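Local coordinates for cupin 2, conserved barrel domain protein (Shewanella frigidimarina, PDB 2PFW) that is of unknown function but adopts the cupin barrel fold, whose interior in related proteins often forms a pocket for a metal ion or small molecule, at residues A[65-70]-A[90-95]; A[56-61]-A[80-85]; A[39-44]-A[98-103]. All coordinates share one frame; numbering follows the deposited sequence.

Interaction 1. Residues A[65-70]-A[90-95]; sequences FHVNVD and HGAVCP
H66 and V93 pair across two antiparallel strands of the four-stranded sheet of the cupin barrel, each satisfying the other's backbone. H66 N donates to V93 O at 2.9 Å and V93 N returns a bond to H66 O at 3.0 Å. Two residues on, N68 N donates to G91 O; the return bond from G91 N to N68 O is less certain because the carbonyl oxygen is crowded in the model. Between these pairs, H66 O and G91 O also receive the CA-H groups of A92 and V67. Beyond the strands' own bonds, N68 OD1 takes a weak bond from G71 N, and H90 ND1 is satisfied by V88 O.

On the face with V67 and A92, V67 CG2 meets A92 CB at 4.2 Å, and F82 of the same chain and F8 of the second subunit add to the packing round V67. C94 turns its sulfur anti to its own N (chi1 -165°), laying SG over one face of the F65 ring in a sulfur-aromatic contact, 3.8 Å from the centroid, while F41 meets the same ring edge-to-face. On the exposed side the P95 and H66 side chains cross at about a right angle, P95 CG 3.7 Å from H66 ND1.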
ATOM      1  N   PHE A  65      -3.097   2.486  16.106  1.00 22.70           N
ATOM      2  CA  PHE A  65      -1.641   2.394  16.027  1.00 24.65           C
ATOM      3  C   PHE A  65      -1.008   3.628  16.674  1.00 19.52           C
ATOM      4  O   PHE A  65      -1.280   4.749  16.252  1.00 18.34           O
ATOM      5  CB  PHE A  65      -1.166   2.241  14.581  1.00 21.51           C
ATOM      6  CG  PHE A  65      -1.314   0.804  14.099  1.00 22.20           C
ATOM      7  CD1 PHE A  65      -2.522   0.358  13.588  1.00 20.62           C
ATOM      8  CD2 PHE A  65      -0.250  -0.075  14.168  1.00 19.74           C
ATOM      9  CE1 PHE A  65      -2.650  -0.949  13.162  1.00 17.61           C
ATOM     10  CE2 PHE A  65      -0.370  -1.382  13.741  1.00 24.13           C
ATOM     11  CZ  PHE A  65      -1.581  -1.819  13.232  1.00 24.14           C
ATOM     12  N   HIS A  66      -0.191   3.384  17.691  1.00 22.53           N
ATOM     13  CA  HIS A  66       0.687   4.394  18.263  1.00 24.96           C
ATOM     14  C   HIS A  66       1.972   4.424  17.432  1.00 18.20           C
ATOM     15  O   HIS A  66       2.778   3.502  17.547  1.00 14.71           O
ATOM     16  CB  HIS A  66       1.019   4.109  19.725  1.00 26.07           C
ATOM     17  CG  HIS A  66      -0.116   4.299  20.680  1.00 28.77           C
ATOM     18  ND1 HIS A  66      -1.252   3.525  20.632  1.00 30.23           N
ATOM     19  CD2 HIS A  66      -0.301   5.157  21.714  1.00 33.74           C
ATOM     20  CE1 HIS A  66      -2.089   3.897  21.585  1.00 29.81           C
ATOM     21  NE2 HIS A  66      -1.532   4.890  22.256  1.00 32.72           N
ATOM     22  N   VAL A  67       2.151   5.445  16.605  1.00 23.04           N
ATOM     23  CA  VAL A  67       3.310   5.419  15.709  1.00 23.04           C
ATOM     24  C   VAL A  67       4.295   6.538  16.042  1.00 15.82           C
ATOM     25  O   VAL A  67       3.925   7.703  16.189  1.00 18.73           O
ATOM     26  CB  VAL A  67       2.900   5.509  14.229  1.00 22.72           C
ATOM     27  CG1 VAL A  67       4.142   5.522  13.349  1.00 21.24           C
ATOM     28  CG2 VAL A  67       1.994   4.343  13.863  1.00 18.60           C
ATOM     29  N   ASN A  68       5.570   6.161  16.162  1.00 18.56           N
ATOM     30  CA  ASN A  68       6.635   7.148  16.312  1.00 21.10           C
ATOM     31  C   ASN A  68       7.418   7.287  15.006  1.00 14.74           C
ATOM     32  O   ASN A  68       7.988   6.289  14.560  1.00 20.11           O
ATOM     33  CB  ASN A  68       7.585   6.768  17.451  1.00 19.83           C
ATOM     34  CG  ASN A  68       8.503   7.928  17.808  1.00 23.44           C
ATOM     35  OD1 ASN A  68       8.812   8.780  16.973  1.00 26.40           O
ATOM     36  ND2 ASN A  68       8.941   7.971  19.064  1.00 30.94           N
ATOM     37  N   VAL A  69       7.425   8.481  14.436  1.00 20.42           N
ATOM     38  CA  VAL A  69       8.344   8.828  13.358  1.00 23.81           C
ATOM     39  C   VAL A  69       9.194  10.041  13.743  1.00 18.10           C
ATOM     40  O   VAL A  69       8.672  11.137  13.922  1.00 17.58           O
ATOM     41  CB  VAL A  69       7.627   9.122  12.032  1.00 19.22           C
ATOM     42  CG1 VAL A  69       8.648   9.480  10.960  1.00 26.83           C
ATOM     43  CG2 VAL A  69       6.801   7.927  11.586  1.00 14.81           C
ATOM     44  N   ASP A  70      10.502   9.821  13.853  1.00 23.95           N
ATOM     45  CA  ASP A  70      11.443  10.921  14.052  1.00 23.04           C
ATOM     46  C   ASP A  70      11.109  11.686  15.330  1.00 25.23           C
ATOM     47  O   ASP A  70      11.312  12.899  15.390  1.00 29.02           O
ATOM     48  CB  ASP A  70      11.416  11.862  12.849  1.00 23.17           C
ATOM     49  CG  ASP A  70      12.661  12.728  12.784  1.00 26.68           C
ATOM     50  OD1 ASP A  70      13.727  12.186  13.141  1.00 32.68           O
ATOM     51  OD2 ASP A  70      12.563  13.909  12.396  1.00 28.97           O
ATOM     52  N   HIS A  90      11.933   5.201  13.685  1.00 24.12           N
ATOM     53  CA  HIS A  90      10.480   5.063  13.761  1.00 23.66           C
ATOM     54  C   HIS A  90      10.081   3.880  14.636  1.00 18.76           C
ATOM     55  O   HIS A  90      10.846   2.937  14.812  1.00 18.50           O
ATOM     56  CB  HIS A  90       9.866   4.903  12.366  1.00 24.25           C
ATOM     57  CG  HIS A  90      10.287   3.675  11.625  1.00 21.44           C
ATOM     58  ND1 HIS A  90      11.459   3.631  10.901  1.00 22.99           N
ATOM     59  CD2 HIS A  90       9.727   2.455  11.465  1.00 28.64           C
ATOM     60  CE1 HIS A  90      11.602   2.445  10.340  1.00 24.05           C
ATOM     61  NE2 HIS A  90      10.560   1.703  10.667  1.00 25.00           N
ATOM     62  N   GLY A  91       8.859   3.925  15.177  1.00 20.97           N
ATOM     63  CA  GLY A  91       8.299   2.767  15.867  1.00 22.93           C
ATOM     64  C   GLY A  91       6.785   2.680  15.716  1.00  8.78           C
ATOM     65  O   GLY A  91       6.162   3.702  15.440  1.00 14.96           O
ATOM     66  N   ALA A  92       6.240   1.484  15.908  1.00 20.75           N
ATOM     67  CA  ALA A  92       4.794   1.284  15.872  1.00 23.65           C
ATOM     68  C   ALA A  92       4.345   0.222  16.869  1.00 13.30           C
ATOM     69  O   ALA A  92       4.893  -0.872  16.930  1.00 16.70           O
ATOM     70  CB  ALA A  92       4.372   0.922  14.455  1.00 24.14           C
ATOM     71  N   VAL A  93       3.334   0.566  17.655  1.00 23.39           N
ATOM     72  CA  VAL A  93       2.693  -0.295  18.633  1.00 22.42           C
ATOM     73  C   VAL A  93       1.187  -0.372  18.409  1.00 11.81           C
ATOM     74  O   VAL A  93       0.564   0.647  18.137  1.00 16.17           O
ATOM     75  CB  VAL A  93       2.933   0.225  20.071  1.00 22.84           C
ATOM     76  CG1 VAL A  93       1.773  -0.131  20.983  1.00 29.49           C
ATOM     77  CG2 VAL A  93       4.240  -0.334  20.607  1.00 33.85           C
ATOM     78  N   CYS A  94       0.604  -1.551  18.548  1.00 20.63           N
ATOM     79  CA  CYS A  94      -0.835  -1.713  18.374  1.00 25.23           C
ATOM     80  C   CYS A  94      -1.502  -2.375  19.573  1.00 23.34           C
ATOM     81  O   CYS A  94      -1.565  -3.597  19.667  1.00 20.77           O
ATOM     82  CB  CYS A  94      -1.121  -2.560  17.125  1.00 24.53           C
ATOM     83  SG  CYS A  94      -2.843  -2.469  16.583  1.00 29.42           S
ATOM     84  N   PRO A  95      -2.009  -1.580  20.507  1.00 25.43           N
ATOM     85  CA  PRO A  95      -2.569  -2.133  21.744  1.00 27.51           C
ATOM     86  C   PRO A  95      -3.830  -2.967  21.507  1.00 26.77           C
ATOM     87  O   PRO A  95      -4.060  -3.987  22.153  1.00 27.92           O
ATOM     88  CB  PRO A  95      -2.942  -0.892  22.554  1.00 24.79           C
ATOM     89  CG  PRO A  95      -2.216   0.241  21.917  1.00 27.25           C
ATOM     90  CD  PRO A  95      -2.090  -0.114  20.461  1.00 24.07           C
TER

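Interaction 2. Residues A[56-61]-A[80-85]; sequences QVSYVV and DSFFVP. With EDO (1,2-ethanediol), chain C.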
ATOM      1  N   GLN A  56       9.559   4.084   3.066  1.00 20.59           N
ATOM      2  CA  GLN A  56       8.435   3.291   3.567  1.00 22.21           C
ATOM      3  C   GLN A  56       7.179   4.157   3.627  1.00 21.57           C
ATOM      4  O   GLN A  56       7.204   5.262   4.173  1.00 18.95           O
ATOM      5  CB  GLN A  56       8.732   2.685   4.938  1.00 25.17           C
ATOM      6  CG  GLN A  56       7.577   1.899   5.542  1.00 23.91           C
ATOM      7  CD  GLN A  56       7.840   1.448   6.964  1.00 28.45           C
ATOM      8  OE1 GLN A  56       8.956   1.107   7.355  1.00 28.39           O
ATOM      9  NE2 GLN A  56       6.787   1.434   7.774  1.00 25.89           N
ATOM     10  N   VAL A  57       6.087   3.648   3.059  1.00 20.70           N
ATOM     11  CA  VAL A  57       4.773   4.271   3.270  1.00 17.13           C
ATOM     12  C   VAL A  57       3.854   3.212   3.873  1.00 17.45           C
ATOM     13  O   VAL A  57       3.885   2.055   3.451  1.00 18.00           O
ATOM     14  CB  VAL A  57       4.199   4.873   1.990  1.00 15.68           C
ATOM     15  CG1 VAL A  57       2.943   5.691   2.258  1.00 16.78           C
ATOM     16  CG2 VAL A  57       5.229   5.772   1.312  1.00 25.01           C
ATOM     17  N   SER A  58       3.074   3.600   4.879  1.00 17.78           N
ATOM     18  CA  SER A  58       2.261   2.638   5.618  1.00 15.87           C
ATOM     19  C   SER A  58       0.820   3.144   5.702  1.00  7.22           C
ATOM     20  O   SER A  58       0.572   4.337   5.864  1.00 14.41           O
ATOM     21  CB  SER A  58       2.833   2.397   7.011  1.00 18.64           C
ATOM     22  OG  SER A  58       3.713   1.301   7.077  1.00 16.58           O
ATOM     23  N   TYR A  59      -0.115   2.207   5.573  1.00 18.96           N
ATOM     24  CA  TYR A  59      -1.541   2.496   5.623  1.00 17.34           C
ATOM     25  C   TYR A  59      -2.202   1.679   6.733  1.00 10.89           C
ATOM     26  O   TYR A  59      -1.921   0.488   6.859  1.00 11.87           O
ATOM     27  CB  TYR A  59      -2.226   2.192   4.286  1.00 18.80           C
ATOM     28  CG  TYR A  59      -3.714   2.490   4.320  1.00 14.81           C
ATOM     29  CD1 TYR A  59      -4.190   3.782   4.233  1.00 13.28           C
ATOM     30  CD2 TYR A  59      -4.638   1.454   4.438  1.00 20.22           C
ATOM     31  CE1 TYR A  59      -5.548   4.058   4.262  1.00 19.54           C
ATOM     32  CE2 TYR A  59      -5.994   1.721   4.469  1.00 14.72           C
ATOM     33  CZ  TYR A  59      -6.438   3.016   4.381  1.00 15.81           C
ATOM     34  OH  TYR A  59      -7.793   3.272   4.415  1.00 27.19           O
ATOM     35  N   VAL A  60      -3.064   2.313   7.529  1.00 16.67           N
ATOM     36  CA  VAL A  60      -3.745   1.541   8.570  1.00 16.82           C
ATOM     37  C   VAL A  60      -5.031   0.932   8.004  1.00 15.31           C
ATOM     38  O   VAL A  60      -5.960   1.663   7.677  1.00 17.23           O
ATOM     39  CB  VAL A  60      -4.068   2.368   9.823  1.00 20.99           C
ATOM     40  CG1 VAL A  60      -4.569   1.446  10.933  1.00 18.96           C
ATOM     41  CG2 VAL A  60      -2.859   3.150  10.312  1.00 16.40           C
ATOM     42  N   VAL A  61      -5.045  -0.391   7.892  1.00 20.08           N
ATOM     43  CA  VAL A  61      -6.243  -1.097   7.441  1.00 22.87           C
ATOM     44  C   VAL A  61      -7.254  -1.131   8.584  1.00 24.10           C
ATOM     45  O   VAL A  61      -8.386  -0.674   8.417  1.00 24.55           O
ATOM     46  CB  VAL A  61      -5.941  -2.520   6.960  1.00 21.23           C
ATOM     47  CG1 VAL A  61      -7.228  -3.303   6.775  1.00 28.40           C
ATOM     48  CG2 VAL A  61      -5.139  -2.477   5.664  1.00 26.07           C
ATOM     49  N   ASP A  80      -5.726   5.938   8.074  1.00 21.56           N
ATOM     50  CA  ASP A  80      -4.644   6.898   8.269  1.00 21.03           C
ATOM     51  C   ASP A  80      -3.357   6.316   7.685  1.00 13.17           C
ATOM     52  O   ASP A  80      -3.266   5.112   7.442  1.00 14.37           O
ATOM     53  CB  ASP A  80      -4.422   7.234   9.733  1.00 20.98           C
ATOM     54  CG  ASP A  80      -5.484   8.042  10.426  1.00 20.09           C
ATOM     55  OD1 ASP A  80      -6.195   8.856   9.807  1.00 16.95           O
ATOM     56  OD2 ASP A  80      -5.603   7.875  11.664  1.00 22.46           O
ATOM     57  N   SER A  81      -2.347   7.158   7.471  1.00 19.00           N
ATOM     58  CA  SER A  81      -1.078   6.605   6.990  1.00 19.98           C
ATOM     59  C   SER A  81       0.127   7.350   7.557  1.00 15.45           C
ATOM     60  O   SER A  81       0.017   8.469   8.059  1.00 16.05           O
ATOM     61  CB  SER A  81      -1.053   6.646   5.454  1.00 13.78           C
ATOM     62  OG  SER A  81      -1.312   7.964   5.013  1.00 12.88           O
ATOM     63  N   PHE A  82       1.306   6.731   7.466  1.00 15.42           N
ATOM     64  CA  PHE A  82       2.539   7.466   7.756  1.00 22.06           C
ATOM     65  C   PHE A  82       3.614   7.156   6.707  1.00 18.24           C
ATOM     66  O   PHE A  82       3.539   6.144   6.018  1.00 18.51           O
ATOM     67  CB  PHE A  82       3.085   7.156   9.140  1.00 13.50           C
ATOM     68  CG  PHE A  82       3.294   5.704   9.490  1.00 16.17           C
ATOM     69  CD1 PHE A  82       2.233   4.930   9.942  1.00 19.03           C
ATOM     70  CD2 PHE A  82       4.538   5.111   9.383  1.00 18.14           C
ATOM     71  CE1 PHE A  82       2.426   3.606  10.272  1.00 16.00           C
ATOM     72  CE2 PHE A  82       4.733   3.785   9.708  1.00 17.56           C
ATOM     73  CZ  PHE A  82       3.673   3.021  10.156  1.00 21.45           C
ATOM     74  N   PHE A  83       4.584   8.050   6.649  1.00 17.59           N
ATOM     75  CA  PHE A  83       5.728   8.001   5.755  1.00 19.96           C
ATOM     76  C   PHE A  83       7.026   8.114   6.550  1.00 18.81           C
ATOM     77  O   PHE A  83       7.175   9.049   7.332  1.00 23.84           O
ATOM     78  CB  PHE A  83       5.607   9.128   4.736  1.00 20.83           C
ATOM     79  CG  PHE A  83       6.889   9.493   4.009  1.00 21.05           C
ATOM     80  CD1 PHE A  83       7.622   8.535   3.333  1.00 21.96           C
ATOM     81  CD2 PHE A  83       7.328  10.805   4.018  1.00 23.69           C
ATOM     82  CE1 PHE A  83       8.787   8.885   2.672  1.00 24.14           C
ATOM     83  CE2 PHE A  83       8.496  11.162   3.367  1.00 25.93           C
ATOM     84  CZ  PHE A  83       9.221  10.197   2.697  1.00 23.01           C
ATOM     85  N   VAL A  84       7.919   7.165   6.335  1.00 20.43           N
ATOM     86  CA  VAL A  84       9.244   7.128   6.932  1.00 19.45           C
ATOM     87  C   VAL A  84      10.343   7.344   5.903  1.00 21.33           C
ATOM     88  O   VAL A  84      10.623   6.467   5.081  1.00 20.08           O
ATOM     89  CB  VAL A  84       9.464   5.772   7.632  1.00 21.19           C
ATOM     90  CG1 VAL A  84      10.736   5.777   8.452  1.00 25.72           C
ATOM     91  CG2 VAL A  84       8.250   5.459   8.500  1.00 21.94           C
ATOM     92  N   PRO A  85      10.988   8.501   5.932  1.00 21.26           N
ATOM     93  CA  PRO A  85      12.108   8.730   4.998  1.00 22.96           C
ATOM     94  C   PRO A  85      13.216   7.721   5.251  1.00 22.29           C
ATOM     95  O   PRO A  85      13.284   7.083   6.307  1.00 22.45           O
ATOM     96  CB  PRO A  85      12.540  10.163   5.310  1.00 23.27           C
ATOM     97  CG  PRO A  85      11.357  10.778   5.989  1.00 23.15           C
ATOM     98  CD  PRO A  85      10.751   9.663   6.802  1.00 20.52           C
TER
HETATM   99  C1  EDO C 116       5.846  -1.237  10.096  1.00 29.06           C
HETATM  100  O1  EDO C 116       5.245   0.039   9.864  1.00 30.03           O
HETATM  101  C2  EDO C 116       4.879  -2.108  10.888  1.00 29.58           C
HETATM  102  O2  EDO C 116       5.130  -3.487  10.600  1.00 34.82           O
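V60 N donates to D80 O at 2.8 Å, a nearly straight bond (168°) that closes one end of the pairing between strands 55-61 and 81-84. S58 N makes an equally short bond to F82 O, and V84 N reaches Q56 O at 3.0 Å; the bond back from Q56 N to V84 O is longer. The phenyl group of F82 is set between its own backbone N and carbonyl carbon (chi1 53°), which swings the ring back across the neighbouring strand. S58 CB then sits over one face in a CH-pi contact, 3.5 Å from the F82 ring centroid.

These strands belong to the six-stranded sheet of the cupin barrel. Here Q56, S58, F82 and V84 share one face, with Q56 close to H52 and H90. The extended Q56 chain appears to donate from NE2 to S58 OG, whose place is less sure. Q56 NE2 also donates weakly to O1 of a bound 1,2-ethanediol at 2.9 Å, and that O1 lies at the edge of the F82 ring.

On the other face, which F83 shares, V57, Y59 and S81 meet the second subunit: Y59 OH bonds K38 NZ of the second subunit, S81 OG bonds L28 O of that chain, and the sheet runs on across the boundary through S81 and F82. F83 brings the edge of its ring to Q56 O, with F83 CD1 3.4 Å away.

Interaction 3. Residues A[39-44]-A[98-103]; sequences IWFDKG and GILIDT. With EDO (1,2-ethanediol), chain C.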
ATOM      1  N   ILE A  39       0.563  -6.900   7.303  1.00 20.54           N
ATOM      2  CA  ILE A  39       1.000  -7.264   8.642  1.00 20.48           C
ATOM      3  C   ILE A  39      -0.165  -7.260   9.631  1.00 18.80           C
ATOM      4  O   ILE A  39      -0.795  -6.221   9.826  1.00 20.06           O
ATOM      5  CB  ILE A  39       2.068  -6.292   9.183  1.00 23.86           C
ATOM      6  CG1 ILE A  39       3.170  -5.929   8.183  1.00 21.69           C
ATOM      7  CG2 ILE A  39       2.652  -6.843  10.476  1.00 22.20           C
ATOM      8  CD1 ILE A  39       4.139  -7.053   7.913  1.00 22.34           C
ATOM      9  N   TRP A  40      -0.438  -8.404  10.245  1.00 21.19           N
ATOM     10  CA  TRP A  40      -1.440  -8.490  11.297  1.00 26.00           C
ATOM     11  C   TRP A  40      -0.775  -8.328  12.666  1.00 24.26           C
ATOM     12  O   TRP A  40       0.125  -9.101  12.993  1.00 25.11           O
ATOM     13  CB  TRP A  40      -2.177  -9.823  11.285  1.00 26.57           C
ATOM     14  CG  TRP A  40      -3.083 -10.055  10.122  1.00 27.82           C
ATOM     15  CD1 TRP A  40      -4.442  -9.940  10.087  1.00 28.02           C
ATOM     16  CD2 TRP A  40      -2.680 -10.451   8.802  1.00 30.10           C
ATOM     17  NE1 TRP A  40      -4.907 -10.240   8.826  1.00 31.31           N
ATOM     18  CE2 TRP A  40      -3.847 -10.557   8.020  1.00 29.83           C
ATOM     19  CE3 TRP A  40      -1.440 -10.725   8.217  1.00 27.36           C
ATOM     20  CZ2 TRP A  40      -3.810 -10.924   6.679  1.00 28.92           C
ATOM     21  CZ3 TRP A  40      -1.407 -11.089   6.890  1.00 28.86           C
ATOM     22  CH2 TRP A  40      -2.581 -11.186   6.134  1.00 28.69           C
ATOM     23  N   PHE A  41      -1.224  -7.347  13.438  1.00 24.94           N
ATOM     24  CA  PHE A  41      -0.731  -7.179  14.802  1.00 25.12           C
ATOM     25  C   PHE A  41      -1.645  -7.860  15.818  1.00 25.56           C
ATOM     26  O   PHE A  41      -2.827  -7.521  15.907  1.00 26.54           O
ATOM     27  CB  PHE A  41      -0.608  -5.694  15.138  1.00 25.01           C
ATOM     28  CG  PHE A  41       0.533  -4.967  14.450  1.00 27.25           C
ATOM     29  CD1 PHE A  41       0.593  -4.896  13.069  1.00 26.03           C
ATOM     30  CD2 PHE A  41       1.531  -4.357  15.194  1.00 26.84           C
ATOM     31  CE1 PHE A  41       1.631  -4.230  12.444  1.00 29.72           C
ATOM     32  CE2 PHE A  41       2.573  -3.690  14.575  1.00 27.09           C
ATOM     33  CZ  PHE A  41       2.622  -3.623  13.196  1.00 28.64           C
ATOM     34  N   ASP A  42      -1.134  -8.803  16.597  1.00 28.29           N
ATOM     35  CA  ASP A  42      -1.775  -9.189  17.855  1.00 26.84           C
ATOM     36  C   ASP A  42      -1.886  -7.976  18.771  1.00 29.27           C
ATOM     37  O   ASP A  42      -1.172  -6.986  18.592  1.00 23.45           O
ATOM     38  CB  ASP A  42      -1.006 -10.299  18.558  1.00 26.92           C
ATOM     39  CG  ASP A  42      -0.792 -11.520  17.687  1.00 31.35           C
ATOM     40  OD1 ASP A  42      -1.453 -11.601  16.629  1.00 37.15           O
ATOM     41  OD2 ASP A  42       0.031 -12.379  18.057  1.00 37.91           O
ATOM     42  N   LYS A  43      -2.783  -8.029  19.757  1.00 29.30           N
ATOM     43  CA  LYS A  43      -2.893  -6.909  20.692  1.00 30.11           C
ATOM     44  C   LYS A  43      -1.535  -6.646  21.345  1.00 28.07           C
ATOM     45  O   LYS A  43      -0.874  -7.568  21.817  1.00 26.90           O
ATOM     46  CB  LYS A  43      -3.961  -7.168  21.752  1.00 32.80           C
ATOM     47  CG  LYS A  43      -5.333  -7.503  21.183  1.00 31.52           C
ATOM     48  CD  LYS A  43      -6.266  -8.020  22.266  1.00 34.67           C
ATOM     49  CE  LYS A  43      -7.681  -7.482  22.089  1.00 37.29           C
ATOM     50  NZ  LYS A  43      -8.709  -8.508  22.434  1.00 40.55           N
ATOM     51  N   GLY A  44      -1.128  -5.387  21.352  1.00 28.68           N
ATOM     52  CA  GLY A  44       0.113  -4.926  21.932  1.00 29.66           C
ATOM     53  C   GLY A  44       1.347  -5.376  21.183  1.00 31.54           C
ATOM     54  O   GLY A  44       2.468  -5.251  21.683  1.00 27.39           O
ATOM     55  N   GLY A  98      -4.741  -5.174  15.086  1.00 22.94           N
ATOM     56  CA  GLY A  98      -4.983  -4.374  13.892  1.00 22.49           C
ATOM     57  C   GLY A  98      -4.272  -4.902  12.662  1.00 15.05           C
ATOM     58  O   GLY A  98      -3.682  -5.980  12.682  1.00 18.90           O
ATOM     59  N   ILE A  99      -4.334  -4.132  11.582  1.00 21.55           N
ATOM     60  CA  ILE A  99      -3.729  -4.515  10.305  1.00 21.53           C
ATOM     61  C   ILE A  99      -3.112  -3.309   9.603  1.00 12.83           C
ATOM     62  O   ILE A  99      -3.715  -2.241   9.517  1.00 19.77           O
ATOM     63  CB  ILE A  99      -4.758  -5.193   9.389  1.00 20.62           C
ATOM     64  CG1 ILE A  99      -5.320  -6.492   9.969  1.00 23.33           C
ATOM     65  CG2 ILE A  99      -4.183  -5.449   8.009  1.00 22.97           C
ATOM     66  CD1 ILE A  99      -6.645  -6.907   9.369  1.00 30.95           C
ATOM     67  N   LEU A 100      -1.888  -3.501   9.114  1.00 21.05           N
ATOM     68  CA  LEU A 100      -1.146  -2.487   8.385  1.00 22.73           C
ATOM     69  C   LEU A 100      -0.821  -2.960   6.960  1.00 16.67           C
ATOM     70  O   LEU A 100      -0.575  -4.142   6.750  1.00 20.16           O
ATOM     71  CB  LEU A 100       0.189  -2.156   9.042  1.00 22.51           C
ATOM     72  CG  LEU A 100       0.236  -1.174  10.200  1.00 23.21           C
ATOM     73  CD1 LEU A 100       1.688  -0.956  10.621  1.00 32.35           C
ATOM     74  CD2 LEU A 100      -0.427   0.143   9.849  1.00 22.34           C
ATOM     75  N   ILE A 101      -0.791  -2.039   6.011  1.00 20.71           N
ATOM     76  CA  ILE A 101      -0.110  -2.283   4.738  1.00 22.50           C
ATOM     77  C   ILE A 101       1.214  -1.525   4.721  1.00 14.94           C
ATOM     78  O   ILE A 101       1.217  -0.299   4.704  1.00 18.69           O
ATOM     79  CB  ILE A 101      -0.994  -1.883   3.540  1.00 22.32           C
ATOM     80  CG1 ILE A 101      -2.430  -2.395   3.612  1.00 20.41           C
ATOM     81  CG2 ILE A 101      -0.291  -2.280   2.247  1.00 19.96           C
ATOM     82  CD1 ILE A 101      -2.872  -3.539   2.743  1.00 25.61           C
ATOM     83  N   ASP A 102       2.316  -2.256   4.764  1.00 19.02           N
ATOM     84  CA  ASP A 102       3.646  -1.656   4.696  1.00 20.03           C
ATOM     85  C   ASP A 102       4.176  -1.773   3.263  1.00 14.37           C
ATOM     86  O   ASP A 102       4.251  -2.897   2.770  1.00 13.81           O
ATOM     87  CB  ASP A 102       4.620  -2.328   5.652  1.00 20.59           C
ATOM     88  CG  ASP A 102       4.461  -1.996   7.118  1.00 21.61           C
ATOM     89  OD1 ASP A 102       3.878  -0.954   7.474  1.00 20.73           O
ATOM     90  OD2 ASP A 102       4.933  -2.792   7.958  1.00 23.85           O
ATOM     91  N   THR A 103       4.519  -0.646   2.660  1.00 18.74           N
ATOM     92  CA  THR A 103       5.178  -0.638   1.360  1.00 19.77           C
ATOM     93  C   THR A 103       6.540   0.046   1.429  1.00 19.10           C
ATOM     94  O   THR A 103       6.681   1.062   2.109  1.00 21.59           O
ATOM     95  CB  THR A 103       4.309   0.071   0.308  1.00 14.22           C
ATOM     96  OG1 THR A 103       4.505   1.482   0.360  1.00 27.24           O
ATOM     97  CG2 THR A 103       2.835  -0.174   0.629  1.00 21.74           C
TER
HETATM   98  C1  EDO C 116       5.846  -1.237  10.096  1.00 29.06           C
HETATM   99  O1  EDO C 116       5.245   0.039   9.864  1.00 30.03           O
HETATM  100  C2  EDO C 116       4.879  -2.108  10.888  1.00 29.58           C
HETATM  101  O2  EDO C 116       5.130  -3.487  10.600  1.00 34.82           O
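Within the six-stranded sheet of the cupin barrel, the end of strand 34-41 lies antiparallel to the start of strand 98-105, and I39 meets L100 as a hydrogen-bonded pair. I39 N donates to L100 O at 3.0 Å, almost perfectly straight (177°), and L100 N answers to I39 O at the same length. F41 and G98 form the next such pair, with F41 N bonded to G98 O at 2.9 Å and G98 N to F41 O at 3.1 Å.

W40 and I99, the pair between them, point to the opposite face of the sheet from I39, F41 and L100. Their side chains run side by side in the same direction, with I99 CG1 3.6 Å from W40 CD1, and I16 and Q26 also touch the W40 side chain.

The face with I39, F41, L100 and D102 lines the barrel interior. F41 has its CG anti to its carbonyl carbon (chi1 -72°), placing ring atom CE1 against L100 CD1 at 3.7 Å as the two side chains cross obliquely; V60 supports the leucine from the next strand. I39 CG1 lies beside the D102 carboxylate, whose OD2 is doubtfully placed, the side chains meeting at about a right angle. A 1,2-ethanediol, probably from the crystallisation liquor, occupies this interior. The D102 carboxylate appears to accept both of its hydroxyls, although close contacts in the model make those positions less sure. C2 of the diol lies between apolar groups: at the edge of the F41 ring, 3.6 Å from F41 CZ, and 3.4 Å from L100 CD1.

Overall arrangement
The three contacts are antiparallel strand pairs on the two sheets of one barrel. Interactions 2 and 3 share the six-stranded sheet, where strands 55-61 and 98-105 are neighbours; interaction 1 lies in the four-stranded sheet that faces them. Interaction 2 is wholly buried, with polar groups on both faces reaching the barrel interior or the second subunit. Interactions 1 and 3 are only partly buried, each keeping aromatic packing inside, while H66 and P95 of interaction 1 are exposed. F65 joins all three, packing on V60, L100 and F41. The ethanediol touches both interactions 2 and 3, held weakly by Q56 and, less surely, by D102, and H90 approaches Q56 from the opposing sheet.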